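GMP reductase (Trypanosoma brucei brucei, PDB 6JIG) probably catalyses the irreversible NADPH-dependent deamination of GMP to IMP, helping to balance the cell's adenine and guanine nucleotides. Local coordinates at residues L229-V237 / L248-D259. The protein carries 1 engineered substitution. Numbering follows the deposited sequence.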
loop_
_atom_site.group_PDB
_atom_site.type_symbol
_atom_site.label_atom_id
_atom_site.label_comp_id
_atom_site.label_asym_id
_atom_site.label_seq_id
_atom_site.Cartn_x
_atom_site.Cartn_y
_atom_site.Cartn_z
ATOM N N LEU A 229 -41.118 -28.209 6.274
ATOM C CA LEU A 229 -40.340 -27.388 5.343
ATOM C C LEU A 229 -39.836 -28.204 4.153
ATOM O O LEU A 229 -39.372 -29.336 4.305
ATOM C CB LEU A 229 -39.160 -26.748 6.075
ATOM C CG LEU A 229 -39.591 -25.749 7.164
ATOM C CD1 LEU A 229 -38.396 -25.331 8.025
ATOM C CD2 LEU A 229 -40.245 -24.534 6.532
ATOM N N LEU A 230 -39.929 -27.610 2.960
ATOM C CA LEU A 230 -39.379 -28.211 1.750
ATOM C C LEU A 230 -37.856 -28.205 1.792
ATOM O O LEU A 230 -37.238 -27.278 2.320
ATOM C CB LEU A 230 -39.821 -27.436 0.508
ATOM C CG LEU A 230 -41.179 -27.567 -0.172
ATOM C CD1 LEU A 230 -41.077 -26.825 -1.523
ATOM C CD2 LEU A 230 -41.575 -29.005 -0.378
ATOM N N VAL A 231 -37.253 -29.236 1.212
ATOM C CA VAL A 231 -35.791 -29.319 1.152
ATOM C C VAL A 231 -35.389 -30.312 0.066
ATOM O O VAL A 231 -36.024 -31.357 -0.114
ATOM C CB VAL A 231 -35.202 -29.687 2.537
ATOM C CG1 VAL A 231 -35.719 -31.067 3.022
ATOM C CG2 VAL A 231 -33.678 -29.650 2.502
ATOM N N GLY A 232 -34.321 -29.977 -0.665
ATOM C CA GLY A 232 -33.747 -30.861 -1.654
ATOM C C GLY A 232 -32.401 -31.408 -1.198
ATOM O O GLY A 232 -31.847 -31.011 -0.174
ATOM N N ALA A 233 -31.880 -32.340 -1.990
ATOM C CA ALA A 233 -30.611 -32.978 -1.681
ATOM C C ALA A 233 -29.890 -33.338 -2.970
ATOM O O ALA A 233 -30.524 -33.767 -3.942
ATOM C CB ALA A 233 -30.827 -34.231 -0.818
ATOM N N ALA A 234 -28.562 -33.147 -2.973
ATOM C CA ALA A 234 -27.719 -33.445 -4.118
ATOM C C ALA A 234 -27.227 -34.886 -4.066
ATOM O O ALA A 234 -27.002 -35.442 -2.988
ATOM C CB ALA A 234 -26.508 -32.509 -4.166
ATOM N N VAL A 235 -27.083 -35.481 -5.250
ATOM C CA VAL A 235 -26.444 -36.777 -5.464
ATOM C C VAL A 235 -25.508 -36.667 -6.659
ATOM O O VAL A 235 -25.649 -35.788 -7.511
ATOM C CB VAL A 235 -27.459 -37.907 -5.725
ATOM C CG1 VAL A 235 -28.434 -38.026 -4.568
ATOM C CG2 VAL A 235 -28.180 -37.678 -7.061
ATOM N N GLY A 236 -24.562 -37.596 -6.726
ATOM C CA GLY A 236 -23.661 -37.728 -7.854
ATOM C C GLY A 236 -24.178 -38.710 -8.881
ATOM O O GLY A 236 -25.385 -38.942 -9.004
ATOM N N VAL A 237 -23.252 -39.307 -9.635
ATOM C CA VAL A 237 -23.649 -40.115 -10.782
ATOM C C VAL A 237 -23.008 -41.495 -10.704
ATOM O O VAL A 237 -23.054 -42.259 -11.675
ATOM C CB VAL A 237 -23.275 -39.432 -12.111
ATOM C CG1 VAL A 237 -24.006 -38.095 -12.244
ATOM C CG2 VAL A 237 -21.762 -39.250 -12.215
ATOM N N LEU A 248 -32.213 -40.828 0.586
ATOM C CA LEU A 248 -32.636 -39.437 0.728
ATOM C C LEU A 248 -34.138 -39.291 0.523
ATOM O O LEU A 248 -34.805 -38.556 1.264
ATOM C CB LEU A 248 -31.890 -38.552 -0.272
ATOM C CG LEU A 248 -30.410 -38.294 0.013
ATOM C CD1 LEU A 248 -29.730 -37.689 -1.213
ATOM C CD2 LEU A 248 -30.270 -37.370 1.218
ATOM N N VAL A 249 -34.683 -39.961 -0.495
ATOM C CA VAL A 249 -36.120 -39.881 -0.734
ATOM C C VAL A 249 -36.885 -40.470 0.447
ATOM O O VAL A 249 -37.882 -39.898 0.904
ATOM C CB VAL A 249 -36.481 -40.568 -2.065
ATOM C CG1 VAL A 249 -37.992 -40.633 -2.250
ATOM C CG2 VAL A 249 -35.866 -39.790 -3.234
ATOM N N GLU A 250 -36.399 -41.593 0.989
ATOM C CA GLU A 250 -37.012 -42.174 2.186
ATOM C C GLU A 250 -36.967 -41.215 3.363
ATOM O O GLU A 250 -37.887 -41.200 4.191
ATOM C CB GLU A 250 -36.307 -43.476 2.555
ATOM C CG GLU A 250 -36.712 -44.639 1.687
ATOM C CD GLU A 250 -35.809 -45.841 1.860
ATOM O OE1 GLU A 250 -34.913 -45.808 2.743
ATOM O OE2 GLU A 250 -36.004 -46.820 1.104
ATOM N N ALA A 251 -35.909 -40.407 3.460
ATOM C CA ALA A 251 -35.794 -39.453 4.552
ATOM C C ALA A 251 -36.680 -38.233 4.359
ATOM O O ALA A 251 -36.885 -37.482 5.318
ATOM C CB ALA A 251 -34.337 -39.016 4.727
ATOM N N GLY A 252 -37.210 -38.015 3.156
ATOM C CA GLY A 252 -38.166 -36.942 2.968
ATOM C C GLY A 252 -37.782 -35.918 1.912
ATOM O O GLY A 252 -38.489 -34.916 1.757
ATOM N N ALA A 253 -36.675 -36.146 1.193
ATOM C CA ALA A 253 -36.245 -35.222 0.140
ATOM C C ALA A 253 -37.406 -34.900 -0.789
ATOM O O ALA A 253 -38.086 -35.799 -1.288
ATOM C CB ALA A 253 -35.092 -35.831 -0.667
ATOM N N ASP A 254 -37.635 -33.615 -1.015
ATOM C CA ASP A 254 -38.711 -33.183 -1.891
ATOM C C ASP A 254 -38.293 -33.111 -3.352
ATOM O O ASP A 254 -39.153 -33.206 -4.236
ATOM C CB ASP A 254 -39.230 -31.826 -1.422
ATOM C CG ASP A 254 -39.824 -31.900 -0.034
ATOM O OD1 ASP A 254 -40.887 -32.548 0.088
ATOM O OD2 ASP A 254 -39.229 -31.351 0.933
ATOM N N VAL A 255 -36.997 -32.930 -3.615
ATOM C CA VAL A 255 -36.417 -33.012 -4.952
ATOM C C VAL A 255 -35.013 -33.563 -4.801
ATOM O O VAL A 255 -34.374 -33.420 -3.752
ATOM C CB VAL A 255 -36.349 -31.649 -5.699
ATOM C CG1 VAL A 255 -37.723 -31.110 -5.989
ATOM C CG2 VAL A 255 -35.548 -30.628 -4.898
ATOM N N LEU A 256 -34.530 -34.194 -5.857
ATOM C CA LEU A 256 -33.139 -34.605 -5.933
ATOM C C LEU A 256 -32.438 -33.762 -6.989
ATOM O O LEU A 256 -33.032 -33.404 -8.010
ATOM C CB LEU A 256 -33.010 -36.082 -6.307
ATOM C CG LEU A 256 -33.528 -37.087 -5.281
ATOM C CD1 LEU A 256 -33.472 -38.479 -5.871
ATOM C CD2 LEU A 256 -32.711 -37.002 -4.002
ATOM N N VAL A 257 -31.165 -33.463 -6.753
ATOM C CA VAL A 257 -30.370 -32.681 -7.697
ATOM C C VAL A 257 -29.158 -33.512 -8.094
ATOM O O VAL A 257 -28.240 -33.700 -7.287
ATOM C CB VAL A 257 -29.939 -31.328 -7.118
ATOM C CG1 VAL A 257 -29.126 -30.539 -8.163
ATOM C CG2 VAL A 257 -31.156 -30.534 -6.617
ATOM N N VAL A 258 -29.150 -34.000 -9.331
ATOM C CA VAL A 258 -27.971 -34.639 -9.909
ATOM C C VAL A 258 -26.991 -33.534 -10.264
ATOM O O VAL A 258 -27.298 -32.681 -11.097
ATOM C CB VAL A 258 -28.331 -35.456 -11.157
ATOM C CG1 VAL A 258 -27.070 -36.038 -11.775
ATOM C CG2 VAL A 258 -29.314 -36.534 -10.812
ATOM N N ASP A 259 -25.807 -33.552 -9.652
ATOM C CA ASP A 259 -24.914 -32.397 -9.739
ATOM C C ASP A 259 -23.496 -32.870 -10.006
ATOM O O ASP A 259 -22.846 -33.429 -9.117
ATOM C CB ASP A 259 -24.974 -31.551 -8.465
ATOM C CG ASP A 259 -24.345 -30.171 -8.656
ATOM O OD1 ASP A 259 -23.745 -29.928 -9.726
ATOM O OD2 ASP A 259 -24.432 -29.328 -7.746
#
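Leu230 lays its CD2 methyl on the carboxylate of Asp254, 3.4 Å from CG, the two side chains crossing at about a right angle. Beside it the backbone N and O of Val231 pair with the side chain and the backbone N of Asp254: Val231 N gives its hydrogen to OD2, on the lone pair turned away from OD1, and Val231 O takes the N-H of Asp254 in a nearly straight bond of 2.9 Å. With CG of Asp254 next to its own N (chi1 -63°), OD2 is brought to Val231 N; Lys92 forms a salt bridge to the same OD2. At Gly232 the lack of a side chain matters, because Val255 CG2, 3.7 Å from Gly232 CA, lies where a CB would point, on the side of the sheet that Ala234 and Val257 also face. Ala233 then starts the regular parallel pairing of 232-235 with 255-259: its N binds Val255 O, and its O receives Val257 N at 2.9 Å. Its CB points to the helix side of the sheet, 3.6 Å from Leu248 CD1. Ala234 faces the barrel interior, as does Val257. Val235 bonds through N to Val257 O and through O to Asp259 N (3.1 Å). Its CG1, anti to the carbonyl carbon (chi1 -58°), reaches the same Leu248 methyl at 3.6 Å, while CG2 leans toward Val258. Past the strand, Val237 CG1 meets Val258 CG1 at 3.7 Å, beside helix 266-277. The segments belong to the beta-alpha-beta unit of strand 232-235, helix 239-251, closed by a Schellman motif at Gly252, and strand 255-259, the strands being third and fourth in the TIM barrel. The chemistry thus divides along the strands: a buried apolar seam ties helix to sheet, Asp254 OD2 takes the Val231 N-H and the Lys92 charge together, and backbone bonding carries through to Asp259, which is held by Asn53 and Lys309 near bound GMP and is predicted to bind NAD(+).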